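HTH-type transcriptional repressor PhnF (Mycobacterium smegmatis, PDB 3F8M) represses the phnDCE operon for phosphate uptake when phosphate is available, acting as a dimeric, DNA-binding winged-helix regulator of the GntR family. Local coordinates at residues Q82-G87 with D183-A188; G87-A92 with L135-V140; S166-I171 with R211-Q216; R25-M30 with G64-R69. All blocks are in the same frame, centred on the assembly; numbering follows the deposited sequence.

Contact 1. Residues Q82-G87 with D183-A188; sequences QPLGMG and DTIDTA
Leu84 makes every contact between these segments, reaching Asp183 and Ile185 on strand 180-188, one of the two outermost strands, within this chain, of the six-stranded antiparallel sheet of the UTRA domain. The first segment enters from strand 80-83, where Gln82 is tied to Thr234 and Thr236 of the parallel partner strand and Pro83 rests on Ala92. At Leu84 the chain leaves the strand and its CB turns toward the sheet. CG lies anti to the carbonyl carbon (chi1 -78°), which aims the side chain at Asp183 and Ile185, while Leu209 and Phe235 touch it as well. Leu84 and Ile185 meet tip to tip, CD1 to CD1 at 3.6 Å. The other methyl, Leu84 CD2, lies 3.7 Å from Asp183 OD2, the carboxylate oxygen that forms a salt bridge with Arg211. The contact is part of the dimer interface: Leu84 packs on Leu84 of the second subunit, and Asp183 to Ile185 pair antiparallel with a strand of that chain. Gly85 follows with a positive phi of 144°, and its carbonyl accepts a hydrogen bond from Arg211. One residue on, Met86 O accepts a hydrogen bond from Arg172 NH2.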
loop_
_atom_site.group_PDB
_atom_site.type_symbol
_atom_site.label_atom_id
_atom_site.label_comp_id
_atom_site.label_asym_id
_atom_site.label_seq_id
_atom_site.Cartn_x
_atom_site.Cartn_y
_atom_site.Cartn_z
ATOM N N GLN A 82 -8.820 -5.150 0.959
ATOM C CA GLN A 82 -9.504 -4.232 0.087
ATOM C C GLN A 82 -8.782 -3.988 -1.240
ATOM O O GLN A 82 -7.636 -3.524 -1.242
ATOM C CB GLN A 82 -9.647 -2.931 0.848
ATOM C CG GLN A 82 -10.188 -1.808 0.049
ATOM C CD GLN A 82 -11.005 -0.897 0.909
ATOM O OE1 GLN A 82 -12.142 -0.608 0.580
ATOM N NE2 GLN A 82 -10.431 -0.439 2.029
ATOM N N PRO A 83 -9.464 -4.268 -2.368
ATOM C CA PRO A 83 -8.912 -3.971 -3.691
ATOM C C PRO A 83 -8.678 -2.467 -3.818
ATOM O O PRO A 83 -9.494 -1.673 -3.317
ATOM C CB PRO A 83 -10.022 -4.419 -4.646
ATOM C CG PRO A 83 -10.921 -5.309 -3.835
ATOM C CD PRO A 83 -10.839 -4.789 -2.450
ATOM N N LEU A 84 -7.560 -2.063 -4.421
ATOM C CA LEU A 84 -7.378 -0.654 -4.758
ATOM C C LEU A 84 -8.251 -0.378 -5.978
ATOM O O LEU A 84 -8.316 -1.166 -6.916
ATOM C CB LEU A 84 -5.905 -0.288 -4.993
ATOM C CG LEU A 84 -5.022 -0.088 -3.754
ATOM C CD1 LEU A 84 -3.568 -0.060 -4.186
ATOM C CD2 LEU A 84 -5.386 1.181 -2.970
ATOM N N GLY A 85 -8.989 0.715 -5.942
ATOM C CA GLY A 85 -9.870 1.045 -7.070
ATOM C C GLY A 85 -11.131 1.675 -6.537
ATOM O O GLY A 85 -11.109 2.270 -5.465
ATOM N N MET A 86 -12.233 1.473 -7.258
ATOM C CA MET A 86 -13.485 2.201 -7.028
ATOM C C MET A 86 -14.575 1.374 -6.318
ATOM O O MET A 86 -15.718 1.840 -6.143
ATOM C CB MET A 86 -13.975 2.774 -8.370
ATOM C CG MET A 86 -13.067 3.909 -8.889
ATOM S SD MET A 86 -12.941 4.142 -10.701
ATOM C CE MET A 86 -11.837 2.796 -11.151
ATOM N N GLY A 87 -14.213 0.164 -5.887
ATOM C CA GLY A 87 -15.125 -0.711 -5.157
ATOM C C GLY A 87 -15.340 -0.250 -3.725
ATOM O O GLY A 87 -14.822 0.782 -3.315
ATOM N N ASP A 183 -4.151 7.480 -6.467
ATOM C CA ASP A 183 -3.863 7.201 -5.069
ATOM C C ASP A 183 -2.380 7.439 -4.785
ATOM O O ASP A 183 -1.523 7.183 -5.660
ATOM C CB ASP A 183 -4.130 5.753 -4.733
ATOM C CG ASP A 183 -5.581 5.456 -4.409
ATOM O OD1 ASP A 183 -6.247 6.255 -3.718
ATOM O OD2 ASP A 183 -6.032 4.351 -4.797
ATOM N N THR A 184 -2.095 7.914 -3.573
ATOM C CA THR A 184 -0.767 7.766 -2.987
ATOM C C THR A 184 -0.936 6.942 -1.723
ATOM O O THR A 184 -1.922 7.087 -0.973
ATOM C CB THR A 184 -0.084 9.102 -2.661
ATOM O OG1 THR A 184 -0.836 9.796 -1.668
ATOM C CG2 THR A 184 0.068 9.976 -3.895
ATOM N N ILE A 185 0.014 6.056 -1.472
ATOM C CA ILE A 185 -0.050 5.226 -0.298
ATOM C C ILE A 185 1.249 5.431 0.428
ATOM O O ILE A 185 2.328 5.257 -0.186
ATOM C CB ILE A 185 -0.141 3.724 -0.663
ATOM C CG1 ILE A 185 -1.400 3.447 -1.492
ATOM C CG2 ILE A 185 -0.111 2.938 0.629
ATOM C CD1 ILE A 185 -1.438 2.067 -2.244
ATOM N N ASP A 186 1.160 5.769 1.709
ATOM C CA ASP A 186 2.301 5.995 2.559
ATOM C C ASP A 186 2.105 5.240 3.850
ATOM O O ASP A 186 0.973 4.815 4.145
ATOM C CB ASP A 186 2.464 7.503 2.858
ATOM C CG ASP A 186 3.007 8.274 1.670
ATOM O OD1 ASP A 186 4.231 8.118 1.397
ATOM O OD2 ASP A 186 2.232 9.026 0.997
ATOM N N THR A 187 3.173 5.068 4.635
ATOM C CA THR A 187 2.992 4.657 6.017
ATOM C C THR A 187 2.861 5.888 6.883
ATOM O O THR A 187 3.273 6.979 6.457
ATOM C CB THR A 187 4.171 3.784 6.553
ATOM O OG1 THR A 187 5.365 4.564 6.548
ATOM C CG2 THR A 187 4.339 2.569 5.649
ATOM N N ALA A 188 2.309 5.720 8.087
ATOM C CA ALA A 188 2.141 6.825 9.046
ATOM C C ALA A 188 1.983 6.339 10.459
ATOM O O ALA A 188 1.779 5.140 10.685
ATOM C CB ALA A 188 0.924 7.707 8.646
#

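Contact 2. Residues G87-A92 with L135-V140; sequences GSYTEA and LTTDGV
The first turn of helix 89-94 stands beside the end of strand 127-137, with the CA atoms of Tyr89 and Leu135 8.5 Å apart, just before a type I' turn from Thr137 to Val140 reverses the chain into strand 140-150. Tyr89 bridges this gap. With CG anti to the backbone N (chi1 166°), its ring extends from the helix toward the strand and passes alongside Leu135, which comes from the strand the other way. Leu135 CD1 sits over the centre of one ring face, 3.9 Å from the centroid of the Tyr89 ring and 9° off its normal, a well-centred CH-pi contact. Further along the ring, Leu135 CB lies 3.7 Å from Tyr89 CE2. The phenol then ends at the backbone: Tyr89 OH gives a weak hydrogen bond to Thr136 O at 2.9 Å, the acceptor lying at the ring edge near its plane. Just ahead of the helix, Ser88 is the N-cap, its OG taking weak bonds from the backbone N of Thr90 and of Glu91. Around this buried contact, Ile80 and Gln82 of strand 80-83, Ala100 of strand 100-111 and Val142 of strand 140-150 all touch Tyr89, so helix 89-94 is fastened against one end of the large UTRA sheet.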
loop_
_atom_site.group_PDB
_atom_site.type_symbol
_atom_site.label_atom_id
_atom_site.label_comp_id
_atom_site.label_asym_id
_atom_site.label_seq_id
_atom_site.Cartn_x
_atom_site.Cartn_y
_atom_site.Cartn_z
ATOM N N GLY A 87 -14.213 0.164 -5.887
ATOM C CA GLY A 87 -15.125 -0.711 -5.157
ATOM C C GLY A 87 -15.340 -0.250 -3.725
ATOM O O GLY A 87 -14.822 0.782 -3.315
ATOM N N SER A 88 -16.091 -1.016 -2.948
ATOM C CA SER A 88 -16.504 -0.548 -1.636
ATOM C C SER A 88 -15.818 -1.285 -0.500
ATOM O O SER A 88 -15.493 -2.483 -0.597
ATOM C CB SER A 88 -18.025 -0.654 -1.491
ATOM O OG SER A 88 -18.463 -0.724 -0.146
ATOM N N TYR A 89 -15.629 -0.551 0.588
ATOM C CA TYR A 89 -15.053 -1.096 1.802
ATOM C C TYR A 89 -15.949 -2.226 2.358
ATOM O O TYR A 89 -15.470 -3.329 2.670
ATOM C CB TYR A 89 -14.881 0.049 2.813
ATOM C CG TYR A 89 -14.607 -0.402 4.226
ATOM C CD1 TYR A 89 -13.379 -0.990 4.550
ATOM C CD2 TYR A 89 -15.570 -0.256 5.232
ATOM C CE1 TYR A 89 -13.105 -1.399 5.846
ATOM C CE2 TYR A 89 -15.308 -0.681 6.544
ATOM C CZ TYR A 89 -14.074 -1.264 6.827
ATOM O OH TYR A 89 -13.790 -1.704 8.106
ATOM N N THR A 90 -17.256 -1.962 2.447
ATOM C CA THR A 90 -18.206 -2.974 2.971
ATOM C C THR A 90 -18.304 -4.191 2.057
ATOM O O THR A 90 -18.425 -5.325 2.550
ATOM C CB THR A 90 -19.610 -2.407 3.222
ATOM O OG1 THR A 90 -19.976 -1.575 2.117
ATOM C CG2 THR A 90 -19.638 -1.611 4.488
ATOM N N GLU A 91 -18.236 -3.968 0.741
ATOM C CA GLU A 91 -18.252 -5.083 -0.215
ATOM C C GLU A 91 -17.021 -5.968 -0.035
ATOM O O GLU A 91 -17.124 -7.192 -0.130
ATOM C CB GLU A 91 -18.325 -4.605 -1.673
ATOM C CG GLU A 91 -19.571 -3.823 -2.019
ATOM C CD GLU A 91 -20.065 -4.080 -3.446
ATOM O OE1 GLU A 91 -19.275 -4.564 -4.309
ATOM O OE2 GLU A 91 -21.260 -3.795 -3.700
ATOM N N ALA A 92 -15.857 -5.347 0.209
ATOM C CA ALA A 92 -14.623 -6.117 0.377
ATOM C C ALA A 92 -14.777 -7.003 1.603
ATOM O O ALA A 92 -14.437 -8.173 1.544
ATOM C CB ALA A 92 -13.403 -5.214 0.511
ATOM N N LEU A 135 -14.374 3.863 9.993
ATOM C CA LEU A 135 -14.726 2.568 9.435
ATOM C C LEU A 135 -14.481 1.518 10.533
ATOM O O LEU A 135 -13.507 1.631 11.290
ATOM C CB LEU A 135 -13.808 2.298 8.243
ATOM C CG LEU A 135 -13.857 3.292 7.052
ATOM C CD1 LEU A 135 -13.028 2.858 5.818
ATOM C CD2 LEU A 135 -15.297 3.655 6.614
ATOM N N THR A 136 -15.349 0.510 10.592
ATOM C CA THR A 136 -15.301 -0.491 11.683
ATOM C C THR A 136 -15.470 -1.868 11.079
ATOM O O THR A 136 -16.015 -2.023 9.982
ATOM C CB THR A 136 -16.467 -0.324 12.669
ATOM O OG1 THR A 136 -17.721 -0.513 11.955
ATOM C CG2 THR A 136 -16.449 1.051 13.253
ATOM N N THR A 137 -14.955 -2.861 11.778
ATOM C CA THR A 137 -15.271 -4.249 11.458
ATOM C C THR A 137 -15.355 -5.043 12.754
ATOM O O THR A 137 -14.483 -4.919 13.600
ATOM C CB THR A 137 -14.227 -4.879 10.522
ATOM O OG1 THR A 137 -14.581 -6.232 10.240
ATOM C CG2 THR A 137 -12.843 -4.841 11.119
ATOM N N ASP A 138 -16.410 -5.845 12.914
ATOM C CA ASP A 138 -16.498 -6.760 14.057
ATOM C C ASP A 138 -16.307 -6.060 15.387
ATOM O O ASP A 138 -15.559 -6.547 16.284
ATOM C CB ASP A 138 -15.447 -7.847 13.880
ATOM C CG ASP A 138 -15.724 -8.701 12.683
ATOM O OD1 ASP A 138 -16.757 -8.431 12.017
ATOM O OD2 ASP A 138 -14.934 -9.641 12.404
ATOM N N GLY A 139 -16.952 -4.895 15.530
ATOM C CA GLY A 139 -16.812 -4.121 16.749
ATOM C C GLY A 139 -15.517 -3.338 16.983
ATOM O O GLY A 139 -15.345 -2.745 18.075
ATOM N N VAL A 140 -14.572 -3.335 16.037
ATOM C CA VAL A 140 -13.327 -2.606 16.277
ATOM C C VAL A 140 -13.047 -1.574 15.175
ATOM O O VAL A 140 -13.444 -1.759 14.026
ATOM C CB VAL A 140 -12.099 -3.526 16.511
ATOM C CG1 VAL A 140 -12.370 -4.487 17.692
ATOM C CG2 VAL A 140 -11.725 -4.261 15.242
#

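Contact 3. Residues S166-I171 with R211-Q216; sequences SLYAEI and RVSYDQ
With CG beside the backbone N (chi1 -79°), Tyr168 sends its ring from helix 167-173 toward strand 206-214, where Arg211 holds CG anti to its own N and bends at chi3, -60°, to bring its guanidinium to the phenol. The two side chains arrive from opposite directions and meet edge to edge, their flat groups nearly coplanar at 29°. Arg211 NH1 donates to Tyr168 OH over 3.0 Å, in a bond somewhat bent and with the oxygen tilted out of the guanidinium plane. Behind it, Arg211 CD closes to 3.3 Å from Tyr168 OH, so the phenol oxygen lies beside the bend of the arginine chain. NH2 of the same guanidinium is also held by a hydrogen bond to Gly85 O and the salt bridge to Asp183; these bonds together should fix its rotation. Ser213 OG approaches Tyr168 OH only to 3.7 Å and is instead bonded to Glu222 of strand 220-229. At the start of the helix, Ser166 is the N-cap, its OG accepting from Ala169 N at 3.0 Å. Both segments belong to the UTRA domain, where helix 167-173 packs on the antiparallel sheet of a chorismate-lyase-like module, which in HutC-type relatives binds the effector, and probably does so here.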
loop_
_atom_site.group_PDB
_atom_site.type_symbol
_atom_site.label_atom_id
_atom_site.label_comp_id
_atom_site.label_asym_id
_atom_site.label_seq_id
_atom_site.Cartn_x
_atom_site.Cartn_y
_atom_site.Cartn_z
ATOM N N SER A 166 -22.442 3.845 1.384
ATOM C CA SER A 166 -21.331 4.186 0.482
ATOM C C SER A 166 -21.558 5.579 -0.136
ATOM O O SER A 166 -22.572 5.821 -0.797
ATOM C CB SER A 166 -21.189 3.123 -0.618
ATOM O OG SER A 166 -20.478 3.648 -1.716
ATOM N N LEU A 167 -20.601 6.492 0.066
ATOM C CA LEU A 167 -20.664 7.794 -0.602
ATOM C C LEU A 167 -20.508 7.614 -2.127
ATOM O O LEU A 167 -21.121 8.363 -2.931
ATOM C CB LEU A 167 -19.550 8.723 -0.072
ATOM C CG LEU A 167 -19.505 10.145 -0.617
ATOM C CD1 LEU A 167 -20.832 10.929 -0.369
ATOM C CD2 LEU A 167 -18.313 10.885 -0.021
ATOM N N TYR A 168 -19.722 6.616 -2.548
ATOM C CA TYR A 168 -19.540 6.441 -3.992
ATOM C C TYR A 168 -20.868 6.076 -4.675
ATOM O O TYR A 168 -21.177 6.552 -5.782
ATOM C CB TYR A 168 -18.487 5.361 -4.252
ATOM C CG TYR A 168 -17.048 5.835 -4.086
ATOM C CD1 TYR A 168 -16.730 6.959 -3.322
ATOM C CD2 TYR A 168 -15.994 5.121 -4.663
ATOM C CE1 TYR A 168 -15.418 7.389 -3.173
ATOM C CE2 TYR A 168 -14.672 5.527 -4.487
ATOM C CZ TYR A 168 -14.395 6.668 -3.761
ATOM O OH TYR A 168 -13.085 7.078 -3.635
ATOM N N ALA A 169 -21.678 5.275 -3.999
ATOM C CA ALA A 169 -22.999 4.897 -4.556
ATOM C C ALA A 169 -23.905 6.126 -4.644
ATOM O O ALA A 169 -24.618 6.331 -5.636
ATOM C CB ALA A 169 -23.651 3.785 -3.706
ATOM N N GLU A 170 -23.833 6.973 -3.623
ATOM C CA GLU A 170 -24.610 8.209 -3.632
ATOM C C GLU A 170 -24.179 9.135 -4.748
ATOM O O GLU A 170 -25.015 9.759 -5.409
ATOM C CB GLU A 170 -24.528 8.921 -2.273
ATOM C CG GLU A 170 -25.115 10.359 -2.293
ATOM C CD GLU A 170 -26.639 10.366 -2.355
ATOM O OE1 GLU A 170 -27.226 9.331 -2.001
ATOM O OE2 GLU A 170 -27.234 11.401 -2.715
ATOM N N ILE A 171 -22.875 9.258 -4.940
ATOM C CA ILE A 171 -22.367 10.089 -6.021
ATOM C C ILE A 171 -22.755 9.508 -7.395
ATOM O O ILE A 171 -23.202 10.252 -8.292
ATOM C CB ILE A 171 -20.845 10.412 -5.848
ATOM C CG1 ILE A 171 -20.645 11.356 -4.668
ATOM C CG2 ILE A 171 -20.238 11.009 -7.188
ATOM C CD1 ILE A 171 -19.177 11.616 -4.194
ATOM N N ARG A 211 -6.385 10.187 -2.091
ATOM C CA ARG A 211 -7.010 9.946 -3.387
ATOM C C ARG A 211 -7.648 11.192 -3.952
ATOM O O ARG A 211 -8.225 11.967 -3.209
ATOM C CB ARG A 211 -8.100 8.901 -3.248
ATOM C CG ARG A 211 -9.089 8.885 -4.423
ATOM C CD ARG A 211 -9.966 7.654 -4.398
ATOM N NE ARG A 211 -9.198 6.410 -4.479
ATOM C CZ ARG A 211 -9.763 5.219 -4.648
ATOM N NH1 ARG A 211 -11.087 5.115 -4.752
ATOM N NH2 ARG A 211 -9.018 4.131 -4.724
ATOM N N VAL A 212 -7.533 11.384 -5.260
ATOM C CA VAL A 212 -8.385 12.319 -5.975
ATOM C C VAL A 212 -9.110 11.452 -6.997
ATOM O O VAL A 212 -8.477 10.622 -7.680
ATOM C CB VAL A 212 -7.623 13.448 -6.697
ATOM C CG1 VAL A 212 -8.608 14.457 -7.279
ATOM C CG2 VAL A 212 -6.635 14.148 -5.726
ATOM N N SER A 213 -10.420 11.652 -7.098
ATOM C CA SER A 213 -11.242 10.939 -8.062
ATOM C C SER A 213 -11.772 11.925 -9.068
ATOM O O SER A 213 -12.049 13.086 -8.731
ATOM C CB SER A 213 -12.436 10.242 -7.389
ATOM O OG SER A 213 -12.016 9.336 -6.417
ATOM N N TYR A 214 -11.937 11.427 -10.292
ATOM C CA TYR A 214 -12.348 12.197 -11.436
ATOM C C TYR A 214 -13.496 11.490 -12.172
ATOM O O TYR A 214 -13.537 10.252 -12.272
ATOM C CB TYR A 214 -11.167 12.371 -12.407
ATOM C CG TYR A 214 -9.969 13.080 -11.795
ATOM C CD1 TYR A 214 -9.884 14.460 -11.824
ATOM C CD2 TYR A 214 -8.952 12.350 -11.193
ATOM C CE1 TYR A 214 -8.790 15.114 -11.248
ATOM C CE2 TYR A 214 -7.863 12.975 -10.621
ATOM C CZ TYR A 214 -7.787 14.342 -10.661
ATOM O OH TYR A 214 -6.709 14.940 -10.109
ATOM N N ASP A 215 -14.413 12.301 -12.670
ATOM C CA ASP A 215 -15.647 11.819 -13.286
ATOM C C ASP A 215 -15.491 11.663 -14.803
ATOM O O ASP A 215 -14.381 11.776 -15.340
ATOM C CB ASP A 215 -16.862 12.706 -12.924
ATOM C CG ASP A 215 -16.820 14.085 -13.566
ATOM O OD1 ASP A 215 -16.077 14.277 -14.555
ATOM O OD2 ASP A 215 -17.542 14.990 -13.097
ATOM N N GLN A 216 -16.614 11.429 -15.472
ATOM C CA GLN A 216 -16.633 11.158 -16.923
ATOM C C GLN A 216 -16.156 12.360 -17.765
ATOM O O GLN A 216 -15.735 12.180 -18.921
ATOM C CB GLN A 216 -18.022 10.662 -17.363
ATOM C CG GLN A 216 -19.166 11.665 -17.160
ATOM C CD GLN A 216 -19.921 11.450 -15.841
ATOM O OE1 GLN A 216 -19.311 11.270 -14.789
ATOM N NE2 GLN A 216 -21.258 11.483 -15.900
#

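Contact 4. Residues R25-M30 with G64-R69; sequences RMLDGM and GRVERR
Leu27 lies over one face of the Arg65 guanidinium, its CD1 centred 3.6 Å above the plane of the group. The same methyl is 3.7 Å from both Arg65 CZ and Arg65 NH2, so it sits over the centre of the guanidinium, and the two side chains cross at a slant. Arg65 reaches this position because its chain is bent at chi3 (77°), bringing the guanidinium beside helix 15-29. There NH1 forms a salt bridge with Asp24, one turn earlier on that helix, which would pin the charged group and neutralise part of its charge while Leu27 covers its face. The second methyl of Leu27, CD2, turns to Val66 and meets its CG1 at a looser 4.3 Å. Gly64, with positive phi, closes helix 50-62 in a Schellman motif and passes the chain directly to Arg65 and strand 66-69. This is the winged helix-turn-helix domain: the predicted DNA-binding motif spans residues 39-58, and strands 66-69 and 72-75 form the hairpin of the wing. Leu60 of helix 50-62 touches Leu27, Arg65 and Val66 alike, and Phe36 and Val75 also pack on Leu27, so the end of helix 15-29 is joined here to both helix 50-62 and the wing.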
loop_
_atom_site.group_PDB
_atom_site.type_symbol
_atom_site.label_atom_id
_atom_site.label_comp_id
_atom_site.label_asym_id
_atom_site.label_seq_id
_atom_site.Cartn_x
_atom_site.Cartn_y
_atom_site.Cartn_z
ATOM N N ARG A 25 -15.649 -25.185 10.084
ATOM C CA ARG A 25 -16.631 -25.420 11.137
ATOM C C ARG A 25 -16.032 -25.198 12.530
ATOM O O ARG A 25 -16.685 -24.610 13.399
ATOM C CB ARG A 25 -17.217 -26.831 11.024
ATOM C CG ARG A 25 -18.359 -27.124 12.016
ATOM C CD ARG A 25 -18.909 -28.540 11.852
ATOM N NE ARG A 25 -19.355 -28.817 10.479
ATOM C CZ ARG A 25 -18.595 -29.341 9.513
ATOM N NH1 ARG A 25 -17.326 -29.657 9.749
ATOM N NH2 ARG A 25 -19.104 -29.549 8.300
ATOM N N MET A 26 -14.808 -25.673 12.758
ATOM C CA MET A 26 -14.152 -25.377 14.042
ATOM C C MET A 26 -14.067 -23.869 14.223
ATOM O O MET A 26 -14.521 -23.337 15.253
ATOM C CB MET A 26 -12.767 -26.012 14.143
ATOM C CG MET A 26 -12.800 -27.499 14.459
ATOM S SD MET A 26 -11.162 -28.158 14.186
ATOM C CE MET A 26 -10.245 -27.498 15.572
ATOM N N LEU A 27 -13.536 -23.188 13.200
ATOM C CA LEU A 27 -13.345 -21.738 13.233
ATOM C C LEU A 27 -14.618 -20.970 13.567
ATOM O O LEU A 27 -14.551 -19.979 14.296
ATOM C CB LEU A 27 -12.741 -21.223 11.928
ATOM C CG LEU A 27 -11.219 -21.124 11.904
ATOM C CD1 LEU A 27 -10.745 -20.702 10.523
ATOM C CD2 LEU A 27 -10.679 -20.169 12.988
ATOM N N ASP A 28 -15.771 -21.426 13.061
ATOM C CA ASP A 28 -17.062 -20.776 13.388
ATOM C C ASP A 28 -17.367 -20.729 14.890
ATOM O O ASP A 28 -17.998 -19.785 15.380
ATOM C CB ASP A 28 -18.235 -21.460 12.667
ATOM C CG ASP A 28 -19.564 -20.733 12.902
ATOM O OD1 ASP A 28 -19.672 -19.553 12.496
ATOM O OD2 ASP A 28 -20.493 -21.324 13.511
ATOM N N GLY A 29 -16.940 -21.770 15.602
ATOM C CA GLY A 29 -17.233 -21.922 17.019
ATOM C C GLY A 29 -16.193 -21.383 17.978
ATOM O O GLY A 29 -16.418 -21.369 19.191
ATOM N N MET A 30 -15.055 -20.948 17.462
ATOM C CA MET A 30 -13.969 -20.511 18.327
ATOM C C MET A 30 -13.932 -18.991 18.435
ATOM O O MET A 30 -14.534 -18.292 17.618
ATOM C CB MET A 30 -12.624 -21.046 17.815
ATOM C CG MET A 30 -12.532 -22.580 17.778
ATOM S SD MET A 30 -11.204 -23.267 16.746
ATOM C CE MET A 30 -9.759 -23.138 17.836
ATOM N N GLY A 64 -5.345 -15.069 6.630
ATOM C CA GLY A 64 -5.410 -14.140 7.777
ATOM C C GLY A 64 -6.360 -14.582 8.884
ATOM O O GLY A 64 -6.627 -13.831 9.844
ATOM N N ARG A 65 -6.818 -15.821 8.786
ATOM C CA ARG A 65 -7.842 -16.339 9.664
ATOM C C ARG A 65 -7.287 -17.001 10.918
ATOM O O ARG A 65 -8.020 -17.201 11.895
ATOM C CB ARG A 65 -8.742 -17.304 8.900
ATOM C CG ARG A 65 -9.550 -16.626 7.796
ATOM C CD ARG A 65 -10.435 -17.616 7.080
ATOM N NE ARG A 65 -11.611 -17.941 7.880
ATOM C CZ ARG A 65 -12.393 -19.009 7.685
ATOM N NH1 ARG A 65 -12.126 -19.869 6.697
ATOM N NH2 ARG A 65 -13.451 -19.218 8.477
ATOM N N VAL A 66 -5.994 -17.335 10.882
ATOM C CA VAL A 66 -5.286 -17.892 12.019
ATOM C C VAL A 66 -3.911 -17.281 12.051
ATOM O O VAL A 66 -3.477 -16.629 11.077
ATOM C CB VAL A 66 -5.178 -19.464 11.963
ATOM C CG1 VAL A 66 -6.548 -20.083 11.872
ATOM C CG2 VAL A 66 -4.226 -19.938 10.820
ATOM N N GLU A 67 -3.207 -17.457 13.160
ATOM C CA GLU A 67 -1.850 -16.972 13.240
ATOM C C GLU A 67 -1.074 -17.874 14.189
ATOM O O GLU A 67 -1.692 -18.605 14.948
ATOM C CB GLU A 67 -1.833 -15.534 13.752
ATOM C CG GLU A 67 -2.067 -15.375 15.240
ATOM C CD GLU A 67 -2.394 -13.930 15.575
ATOM O OE1 GLU A 67 -2.241 -13.050 14.692
ATOM O OE2 GLU A 67 -2.820 -13.681 16.702
ATOM N N ARG A 68 0.260 -17.826 14.138
ATOM C CA ARG A 68 1.082 -18.601 15.067
ATOM C C ARG A 68 1.276 -17.875 16.394
ATOM O O ARG A 68 1.364 -16.651 16.438
ATOM C CB ARG A 68 2.442 -18.933 14.457
ATOM C CG ARG A 68 2.358 -19.632 13.095
ATOM C CD ARG A 68 2.239 -21.155 13.185
ATOM N NE ARG A 68 2.553 -21.760 11.882
ATOM C CZ ARG A 68 1.679 -22.353 11.065
ATOM N NH1 ARG A 68 0.397 -22.474 11.390
ATOM N NH2 ARG A 68 2.094 -22.854 9.908
ATOM N N ARG A 69 1.305 -18.659 17.478
ATOM C CA ARG A 69 1.643 -18.189 18.816
ATOM C C ARG A 69 2.518 -19.286 19.394
ATOM O O ARG A 69 2.022 -20.339 19.831
ATOM C CB ARG A 69 0.383 -17.984 19.672
ATOM C CG ARG A 69 0.618 -17.405 21.063
ATOM C CD ARG A 69 -0.554 -17.737 21.987
ATOM N NE ARG A 69 -1.632 -16.749 21.960
ATOM C CZ ARG A 69 -2.901 -16.983 22.306
ATOM N NH1 ARG A 69 -3.324 -18.198 22.687
ATOM N NH2 ARG A 69 -3.778 -15.994 22.224
#

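Contact 4 comes first along the chain and lies in the DNA-binding domain, its centre about 36 Å from that of contact 3 and on the opposite side of the chain's centre. The other three reach the six-stranded antiparallel sheet of the UTRA domain. Contacts 1 and 2 share Gly87, in the loop between strand 80-83 and helix 89-94, and their centres are about 14 Å apart. Contact 3 lies equally far from contact 1 and touches it chiefly through Arg211, with Tyr168 packing on Met86; the segments of these two alternate in sequence. Contacts 2 and 3 do not touch. The chain leaving the winged helix is thus joined to the UTRA sheet by contacts 1 and 2, with contact 1 at the dimer interface.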